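Local coordinates for protein nucleoside diphosphate kinase (PDB 3MPD) that probably transfers the gamma phosphate of ATP to nucleoside diphosphates through a phosphohistidine intermediate, supplying the cell with nucleoside triphosphates other than ATP, at residues A[47-52]-A[64-69]; A[51-56]-A[117-122]. All coordinates share one frame; numbering follows the deposited sequence.

Contact 1 of 2, residues A[47-52]-A[64-69]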
ATOM      1  N   GLU A  47      -8.023 -11.533  18.890  1.00 49.29           N
ATOM      2  CA  GLU A  47      -6.918 -12.312  19.452  1.00 50.03           C
ATOM      3  C   GLU A  47      -5.572 -11.771  18.992  1.00 46.42           C
ATOM      4  O   GLU A  47      -4.652 -11.647  19.796  1.00 45.35           O
ATOM      5  CB  GLU A  47      -7.031 -13.802  19.071  1.00 53.86           C
ATOM      6  CG  GLU A  47      -8.463 -14.348  19.036  1.00 61.46           C
ATOM      7  CD  GLU A  47      -9.185 -14.073  17.704  1.00 64.80           C
ATOM      8  OE1 GLU A  47     -10.052 -13.162  17.679  1.00 64.18           O
ATOM      9  OE2 GLU A  47      -8.887 -14.765  16.691  1.00 67.85           O
ATOM     10  N   VAL A  48      -5.447 -11.475  17.699  1.00 45.24           N
ATOM     11  CA  VAL A  48      -4.226 -10.860  17.193  1.00 43.66           C
ATOM     12  C   VAL A  48      -3.908  -9.505  17.869  1.00 40.50           C
ATOM     13  O   VAL A  48      -2.761  -9.260  18.235  1.00 38.98           O
ATOM     14  CB  VAL A  48      -4.203 -10.753  15.644  1.00 44.71           C
ATOM     15  CG1 VAL A  48      -5.339  -9.910  15.127  1.00 46.02           C
ATOM     16  CG2 VAL A  48      -2.876 -10.161  15.154  1.00 44.61           C
ATOM     17  N   LEU A  49      -4.917  -8.654  18.059  1.00 39.57           N
ATOM     18  CA  LEU A  49      -4.717  -7.355  18.730  1.00 37.70           C
ATOM     19  C   LEU A  49      -4.220  -7.497  20.170  1.00 38.00           C
ATOM     20  O   LEU A  49      -3.318  -6.769  20.599  1.00 37.63           O
ATOM     21  CB  LEU A  49      -5.993  -6.516  18.691  1.00 37.11           C
ATOM     22  CG  LEU A  49      -6.315  -5.936  17.313  1.00 37.34           C
ATOM     23  CD1 LEU A  49      -7.703  -5.366  17.316  1.00 37.25           C
ATOM     24  CD2 LEU A  49      -5.285  -4.892  16.882  1.00 36.78           C
ATOM     25  N   GLU A  50      -4.800  -8.458  20.895  1.00 39.68           N
ATOM     26  CA  GLU A  50      -4.406  -8.780  22.272  1.00 40.75           C
ATOM     27  C   GLU A  50      -2.952  -9.262  22.367  1.00 41.09           C
ATOM     28  O   GLU A  50      -2.251  -8.962  23.333  1.00 41.22           O
ATOM     29  CB  GLU A  50      -5.394  -9.811  22.882  1.00 43.48           C
ATOM     30  CG  GLU A  50      -6.801  -9.207  23.051  1.00 45.25           C
ATOM     31  CD  GLU A  50      -7.887 -10.171  23.537  1.00 50.70           C
ATOM     32  OE1 GLU A  50      -7.660 -11.401  23.619  1.00 54.27           O
ATOM     33  OE2 GLU A  50      -8.993  -9.667  23.837  1.00 52.78           O
ATOM     34  N   THR A  51      -2.502 -10.002  21.358  1.00 41.60           N
ATOM     35  CA  THR A  51      -1.095 -10.411  21.264  1.00 43.11           C
ATOM     36  C   THR A  51      -0.203  -9.213  20.920  1.00 41.13           C
ATOM     37  O   THR A  51       0.808  -8.980  21.578  1.00 42.08           O
ATOM     38  CB  THR A  51      -0.903 -11.500  20.202  1.00 44.37           C
ATOM     39  OG1 THR A  51      -1.819 -12.559  20.465  1.00 47.72           O
ATOM     40  CG2 THR A  51       0.540 -12.034  20.203  1.00 46.87           C
ATOM     41  N   HIS A  52      -0.581  -8.474  19.875  1.00 39.98           N
ATOM     42  CA  HIS A  52       0.125  -7.235  19.473  1.00 39.13           C
ATOM     43  C   HIS A  52       0.328  -6.284  20.657  1.00 38.61           C
ATOM     44  O   HIS A  52       1.425  -5.758  20.856  1.00 40.02           O
ATOM     45  CB  HIS A  52      -0.621  -6.525  18.334  1.00 37.94           C
ATOM     46  CG  HIS A  52       0.063  -5.280  17.842  1.00 38.35           C
ATOM     47  ND1 HIS A  52       0.874  -5.262  16.724  1.00 40.40           N
ATOM     48  CD2 HIS A  52       0.054  -4.012  18.318  1.00 39.76           C
ATOM     49  CE1 HIS A  52       1.332  -4.036  16.534  1.00 41.79           C
ATOM     50  NE2 HIS A  52       0.855  -3.259  17.492  1.00 40.82           N
ATOM     51  N   GLU A  64     -11.097  -1.146  25.626  1.00 35.15           N
ATOM     52  CA  GLU A  64     -11.452  -0.049  24.736  1.00 34.76           C
ATOM     53  C   GLU A  64     -10.350   0.162  23.674  1.00 33.09           C
ATOM     54  O   GLU A  64     -10.678   0.295  22.514  1.00 33.09           O
ATOM     55  CB  GLU A  64     -11.710   1.249  25.509  1.00 34.39           C
ATOM     56  CG  GLU A  64     -13.034   1.321  26.310  1.00 37.53           C
ATOM     57  CD  GLU A  64     -13.015   0.561  27.642  1.00 39.01           C
ATOM     58  OE1 GLU A  64     -12.009  -0.106  27.977  1.00 35.99           O
ATOM     59  OE2 GLU A  64     -14.033   0.633  28.369  1.00 43.53           O
ATOM     60  N   MET A  65      -9.068   0.151  24.068  1.00 32.19           N
ATOM     61  CA  MET A  65      -7.957   0.340  23.109  1.00 32.88           C
ATOM     62  C   MET A  65      -8.004  -0.767  22.041  1.00 32.32           C
ATOM     63  O   MET A  65      -7.833  -0.501  20.859  1.00 32.56           O
ATOM     64  CB  MET A  65      -6.568   0.371  23.795  1.00 32.85           C
ATOM     65  CG  MET A  65      -6.382   1.431  24.898  1.00 36.24           C
ATOM     66  SD  MET A  65      -4.657   1.800  25.449  1.00 43.51           S
ATOM     67  CE  MET A  65      -4.306   0.619  26.764  1.00 39.79           C
ATOM     68  N   VAL A  66      -8.259  -2.004  22.456  1.00 32.11           N
ATOM     69  CA  VAL A  66      -8.398  -3.106  21.494  1.00 32.91           C
ATOM     70  C   VAL A  66      -9.628  -2.905  20.573  1.00 35.32           C
ATOM     71  O   VAL A  66      -9.553  -3.110  19.346  1.00 34.90           O
ATOM     72  CB  VAL A  66      -8.432  -4.493  22.208  1.00 34.44           C
ATOM     73  CG1 VAL A  66      -8.819  -5.617  21.232  1.00 34.27           C
ATOM     74  CG2 VAL A  66      -7.096  -4.770  22.879  1.00 32.17           C
ATOM     75  N   GLU A  67     -10.743  -2.495  21.169  1.00 41.12           N
ATOM     76  CA  GLU A  67     -11.998  -2.285  20.448  1.00 43.23           C
ATOM     77  C   GLU A  67     -11.833  -1.253  19.347  1.00 41.59           C
ATOM     78  O   GLU A  67     -12.320  -1.460  18.232  1.00 41.59           O
ATOM     79  CB  GLU A  67     -13.075  -1.803  21.412  1.00 45.52           C
ATOM     80  CG  GLU A  67     -14.404  -2.557  21.339  1.00 51.99           C
ATOM     81  CD  GLU A  67     -14.350  -3.918  22.039  1.00 58.66           C
ATOM     82  OE1 GLU A  67     -14.921  -4.068  23.157  1.00 61.02           O
ATOM     83  OE2 GLU A  67     -13.725  -4.838  21.459  1.00 60.09           O
ATOM     84  N   ASP A  68     -11.151  -0.153  19.674  1.00 40.11           N
ATOM     85  CA  ASP A  68     -10.841   0.909  18.721  1.00 39.46           C
ATOM     86  C   ASP A  68     -10.078   0.381  17.501  1.00 37.84           C
ATOM     87  O   ASP A  68     -10.252   0.892  16.384  1.00 37.94           O
ATOM     88  CB  ASP A  68     -10.009   2.028  19.381  1.00 38.89           C
ATOM     89  CG  ASP A  68     -10.835   2.936  20.313  1.00 43.22           C
ATOM     90  OD1 ASP A  68     -12.093   2.956  20.229  1.00 46.47           O
ATOM     91  OD2 ASP A  68     -10.203   3.645  21.139  1.00 45.87           O
ATOM     92  N   MET A  69      -9.222  -0.617  17.709  1.00 36.61           N
ATOM     93  CA  MET A  69      -8.419  -1.147  16.608  1.00 34.96           C
ATOM     94  C   MET A  69      -9.222  -2.159  15.793  1.00 35.58           C
ATOM     95  O   MET A  69      -8.771  -2.591  14.743  1.00 34.41           O
ATOM     96  CB  MET A  69      -7.100  -1.747  17.111  1.00 34.17           C
ATOM     97  CG  MET A  69      -6.046  -0.697  17.444  1.00 33.06           C
ATOM     98  SD  MET A  69      -5.511   0.164  15.955  1.00 32.05           S
ATOM     99  CE  MET A  69      -4.632  -1.143  15.120  1.00 29.82           C
TER
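Leu49 is the side chain that helix 47-52 pushes against helix 64-69, and it lodges between Val66 and Met69, one helical turn apart. Its CB lies against Val66, 3.9 Å from CG1, while its two methyls straddle the root of Met69: Leu49 CD2 is 3.6 Å and CD1 3.7 Å from Met69 CB. Leu49 CD1 also rests 3.6 Å from the backbone O of Val66, so the packing here reaches the helix backbone itself. Met69 is bent at chi2 and chi3 (-66° and -69°), which curls its methyl back toward the partner helix, where CE comes within 4.2 Å of Leu49 CD2. Helices 46-52 and 62-69 follow one another in the chain and form the helical hairpin of the nucleoside diphosphate kinase fold, next to the active site; the axes of the two segments are 9.9 Å apart and their directions 126° from one another. Met69 lies beside Lys13, an ATP-binding residue by similarity. No hydrogen bond joins the segments; the side chains that meet on this inner side are apolar, and Trp134 of helix 124-134 and Met70 also touch Leu49. Toward solvent the fit slackens. Glu50 brings just its aliphatic CG near Val66, 4.5 Å from CG2, and its carboxylate has a long, weak ion pair with Arg46, a residue outside both segments whose salt bridge is with Glu67.

Contact 2 of 2, residues A[51-56]-A[117-122]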
ATOM      1  N   THR A  51      -2.502 -10.002  21.358  1.00 41.60           N
ATOM      2  CA  THR A  51      -1.095 -10.411  21.264  1.00 43.11           C
ATOM      3  C   THR A  51      -0.203  -9.213  20.920  1.00 41.13           C
ATOM      4  O   THR A  51       0.808  -8.980  21.578  1.00 42.08           O
ATOM      5  CB  THR A  51      -0.903 -11.500  20.202  1.00 44.37           C
ATOM      6  OG1 THR A  51      -1.819 -12.559  20.465  1.00 47.72           O
ATOM      7  CG2 THR A  51       0.540 -12.034  20.203  1.00 46.87           C
ATOM      8  N   HIS A  52      -0.581  -8.474  19.875  1.00 39.98           N
ATOM      9  CA  HIS A  52       0.125  -7.235  19.473  1.00 39.13           C
ATOM     10  C   HIS A  52       0.328  -6.284  20.657  1.00 38.61           C
ATOM     11  O   HIS A  52       1.425  -5.758  20.856  1.00 40.02           O
ATOM     12  CB  HIS A  52      -0.621  -6.525  18.334  1.00 37.94           C
ATOM     13  CG  HIS A  52       0.063  -5.280  17.842  1.00 38.35           C
ATOM     14  ND1 HIS A  52       0.874  -5.262  16.724  1.00 40.40           N
ATOM     15  CD2 HIS A  52       0.054  -4.012  18.318  1.00 39.76           C
ATOM     16  CE1 HIS A  52       1.332  -4.036  16.534  1.00 41.79           C
ATOM     17  NE2 HIS A  52       0.855  -3.259  17.492  1.00 40.82           N
ATOM     18  N   TYR A  53      -0.723  -6.095  21.451  1.00 37.50           N
ATOM     19  CA  TYR A  53      -0.674  -5.164  22.580  1.00 37.77           C
ATOM     20  C   TYR A  53      -0.569  -5.844  23.959  1.00 38.88           C
ATOM     21  O   TYR A  53      -1.017  -5.264  24.957  1.00 38.77           O
ATOM     22  CB  TYR A  53      -1.877  -4.192  22.535  1.00 36.12           C
ATOM     23  CG  TYR A  53      -1.841  -3.189  21.381  1.00 38.35           C
ATOM     24  CD1 TYR A  53      -0.865  -2.170  21.324  1.00 40.31           C
ATOM     25  CD2 TYR A  53      -2.774  -3.262  20.336  1.00 40.62           C
ATOM     26  CE1 TYR A  53      -0.825  -1.232  20.251  1.00 41.49           C
ATOM     27  CE2 TYR A  53      -2.745  -2.330  19.257  1.00 41.97           C
ATOM     28  CZ  TYR A  53      -1.772  -1.326  19.228  1.00 43.01           C
ATOM     29  OH  TYR A  53      -1.748  -0.441  18.159  1.00 46.91           O
ATOM     30  N   SER A  54       0.045  -7.035  24.022  1.00 40.84           N
ATOM     31  CA  SER A  54       0.147  -7.800  25.284  1.00 43.63           C
ATOM     32  C   SER A  54       0.837  -7.027  26.411  1.00 44.85           C
ATOM     33  O   SER A  54       0.462  -7.149  27.582  1.00 45.30           O
ATOM     34  CB  SER A  54       0.824  -9.158  25.070  1.00 46.47           C
ATOM     35  OG  SER A  54       2.108  -8.984  24.501  1.00 49.02           O
ATOM     36  N   HIS A  55       1.825  -6.210  26.044  1.00 45.28           N
ATOM     37  CA  HIS A  55       2.505  -5.324  27.002  1.00 47.68           C
ATOM     38  C   HIS A  55       1.569  -4.270  27.628  1.00 45.10           C
ATOM     39  O   HIS A  55       1.904  -3.670  28.646  1.00 46.53           O
ATOM     40  CB  HIS A  55       3.751  -4.662  26.367  1.00 49.96           C
ATOM     41  CG  HIS A  55       3.461  -3.830  25.141  1.00 50.01           C
ATOM     42  ND1 HIS A  55       3.145  -4.385  23.916  1.00 50.30           N
ATOM     43  CD2 HIS A  55       3.482  -2.488  24.950  1.00 51.54           C
ATOM     44  CE1 HIS A  55       2.966  -3.417  23.029  1.00 50.51           C
ATOM     45  NE2 HIS A  55       3.170  -2.257  23.630  1.00 51.13           N
ATOM     46  N   LEU A  56       0.401  -4.065  27.020  1.00 41.58           N
ATOM     47  CA  LEU A  56      -0.578  -3.111  27.534  1.00 40.26           C
ATOM     48  C   LEU A  56      -1.690  -3.776  28.343  1.00 40.63           C
ATOM     49  O   LEU A  56      -2.548  -3.071  28.856  1.00 40.48           O
ATOM     50  CB  LEU A  56      -1.194  -2.252  26.404  1.00 37.58           C
ATOM     51  CG  LEU A  56      -0.282  -1.513  25.405  1.00 38.29           C
ATOM     52  CD1 LEU A  56      -1.094  -0.653  24.416  1.00 37.20           C
ATOM     53  CD2 LEU A  56       0.766  -0.654  26.113  1.00 39.19           C
ATOM     54  N   ILE A 117      -3.579   7.676  14.508  1.00 18.50           N
ATOM     55  CA  ILE A 117      -3.306   7.575  13.040  1.00 17.85           C
ATOM     56  C   ILE A 117      -2.632   6.270  12.600  1.00 18.62           C
ATOM     57  O   ILE A 117      -2.940   5.731  11.527  1.00 18.84           O
ATOM     58  CB  ILE A 117      -2.450   8.769  12.497  1.00 16.64           C
ATOM     59  CG1 ILE A 117      -3.024  10.133  12.929  1.00 17.77           C
ATOM     60  CG2 ILE A 117      -2.276   8.680  10.966  1.00 16.13           C
ATOM     61  CD1 ILE A 117      -4.496  10.367  12.466  1.00 19.15           C
ATOM     62  N   ILE A 118      -1.652   5.819  13.386  1.00 18.72           N
ATOM     63  CA  ILE A 118      -0.661   4.880  12.892  1.00 19.28           C
ATOM     64  C   ILE A 118       0.037   4.211  14.078  1.00 21.12           C
ATOM     65  O   ILE A 118       0.128   4.783  15.190  1.00 22.29           O
ATOM     66  CB  ILE A 118       0.399   5.636  11.963  1.00 19.06           C
ATOM     67  CG1 ILE A 118       1.321   4.681  11.207  1.00 18.62           C
ATOM     68  CG2 ILE A 118       1.201   6.687  12.757  1.00 17.18           C
ATOM     69  CD1 ILE A 118       2.268   5.481  10.191  1.00 16.81           C
ATOM     70  N   HIS A 119       0.487   2.981  13.864  1.00 21.53           N
ATOM     71  CA  HIS A 119       1.364   2.319  14.799  1.00 22.56           C
ATOM     72  C   HIS A 119       2.709   2.117  14.127  1.00 22.10           C
ATOM     73  O   HIS A 119       2.745   1.698  12.966  1.00 21.67           O
ATOM     74  CB  HIS A 119       0.805   0.930  15.116  1.00 24.82           C
ATOM     75  CG  HIS A 119       1.821   0.026  15.729  1.00 27.67           C
ATOM     76  ND1 HIS A 119       2.093   0.025  17.081  1.00 31.26           N
ATOM     77  CD2 HIS A 119       2.659  -0.882  15.172  1.00 29.37           C
ATOM     78  CE1 HIS A 119       3.053  -0.846  17.333  1.00 30.36           C
ATOM     79  NE2 HIS A 119       3.407  -1.417  16.192  1.00 31.55           N
ATOM     80  N   GLY A 120       3.819   2.357  14.835  1.00 22.06           N
ATOM     81  CA  GLY A 120       5.124   1.905  14.327  1.00 21.44           C
ATOM     82  C   GLY A 120       5.848   1.162  15.431  1.00 24.08           C
ATOM     83  O   GLY A 120       5.719   1.538  16.596  1.00 22.83           O
ATOM     84  N   SER A 121       6.610   0.115  15.088  1.00 24.47           N
ATOM     85  CA  SER A 121       7.344  -0.643  16.119  1.00 26.71           C
ATOM     86  C   SER A 121       8.225   0.256  16.998  1.00 27.59           C
ATOM     87  O   SER A 121       8.773   1.234  16.524  1.00 26.80           O
ATOM     88  CB  SER A 121       8.222  -1.735  15.485  1.00 27.04           C
ATOM     89  OG  SER A 121       7.471  -2.541  14.606  1.00 26.21           O
ATOM     90  N   ASP A 122       8.374  -0.094  18.273  1.00 30.97           N
ATOM     91  CA  ASP A 122       9.186   0.719  19.182  1.00 32.86           C
ATOM     92  C   ASP A 122      10.629   0.230  19.308  1.00 34.02           C
ATOM     93  O   ASP A 122      11.491   0.966  19.777  1.00 35.21           O
ATOM     94  CB  ASP A 122       8.514   0.914  20.556  1.00 33.92           C
ATOM     95  CG  ASP A 122       8.388  -0.366  21.369  1.00 38.59           C
ATOM     96  OD1 ASP A 122       8.729  -1.482  20.896  1.00 40.52           O
ATOM     97  OD2 ASP A 122       7.921  -0.244  22.530  1.00 41.18           O
TER
HETATM   98  O   HOH W   1      -0.282   1.665  18.641  1.00 30.49           O
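The backbones of 51-56, where a helix ends at His52 and a 3-10 turn follows, and of 117-122, which contains the short strand 118-120, stay well apart, with the nearest CA atoms, of His52 and Ser121, 10.3 Å from each other. Long side chains bridge that distance. His52, its CG anti to the backbone N (chi1 -178°), comes from the opposite direction to His119 and sets the edge of its imidazole over one face of the other ring. This is a T-shaped stack, with centroids 4.4 Å apart and planes at 72°; His52 NE2 stands off-centre toward the rim, 3.3 Å from His119 CE1. Tyr53 runs past His119 rather than stacking on it, its OH 4.0 Å from His119 ND1. A water lies in the planes of both rings, at their edges, and links them by hydrogen bonds: it is 2.6 Å from Tyr53 OH and 3.3 Å from His119 ND1. By similarity, His119 is the active-site residue phosphorylated in the ping-pong reaction of this family, carried by strand 118-120, outermost in the chain's four-stranded antiparallel sheet and paired with strand 7-12 through backbone bonds between His119 and Met11. At NE2, Glu130 OE1 is hydrogen-bonded to His119; it is also bonded to Ser121 OG, which probably helps to position it and so to fix the rotation of the imidazole. His52 is tied back in turn, its ND1 bonded to Trp134 NE1. The two aromatic side chains of 51-56 also pack on each other: His52 CD2 lies over the centre of the Tyr53 ring, 3.2 Å above its plane. At the start of the turn, Thr51 O accepts from both Ser54 N and Ser54 OG.

In the fold
Contacts 1 and 2 diverge from one element, helix 46-52, which gives Leu49 to the first and His52 to the second. Contact 1 lies farther from the centre of the chain, yet three of its four touching residues are buried; contact 2 is more central but only partly buried, consistent with its holding His119, the probable phosphorylated residue. Their chemistry follows: apolar side chains join helix to helix in contact 1, whereas imidazoles, a phenol and a water join a helix end to a sheet strand in contact 2. The two meet where Met69 CG packs 4.1 Å from Tyr53 CE2, and Lys13, an ATP-binding residue by similarity, touches the side chains of Met69 and Tyr53.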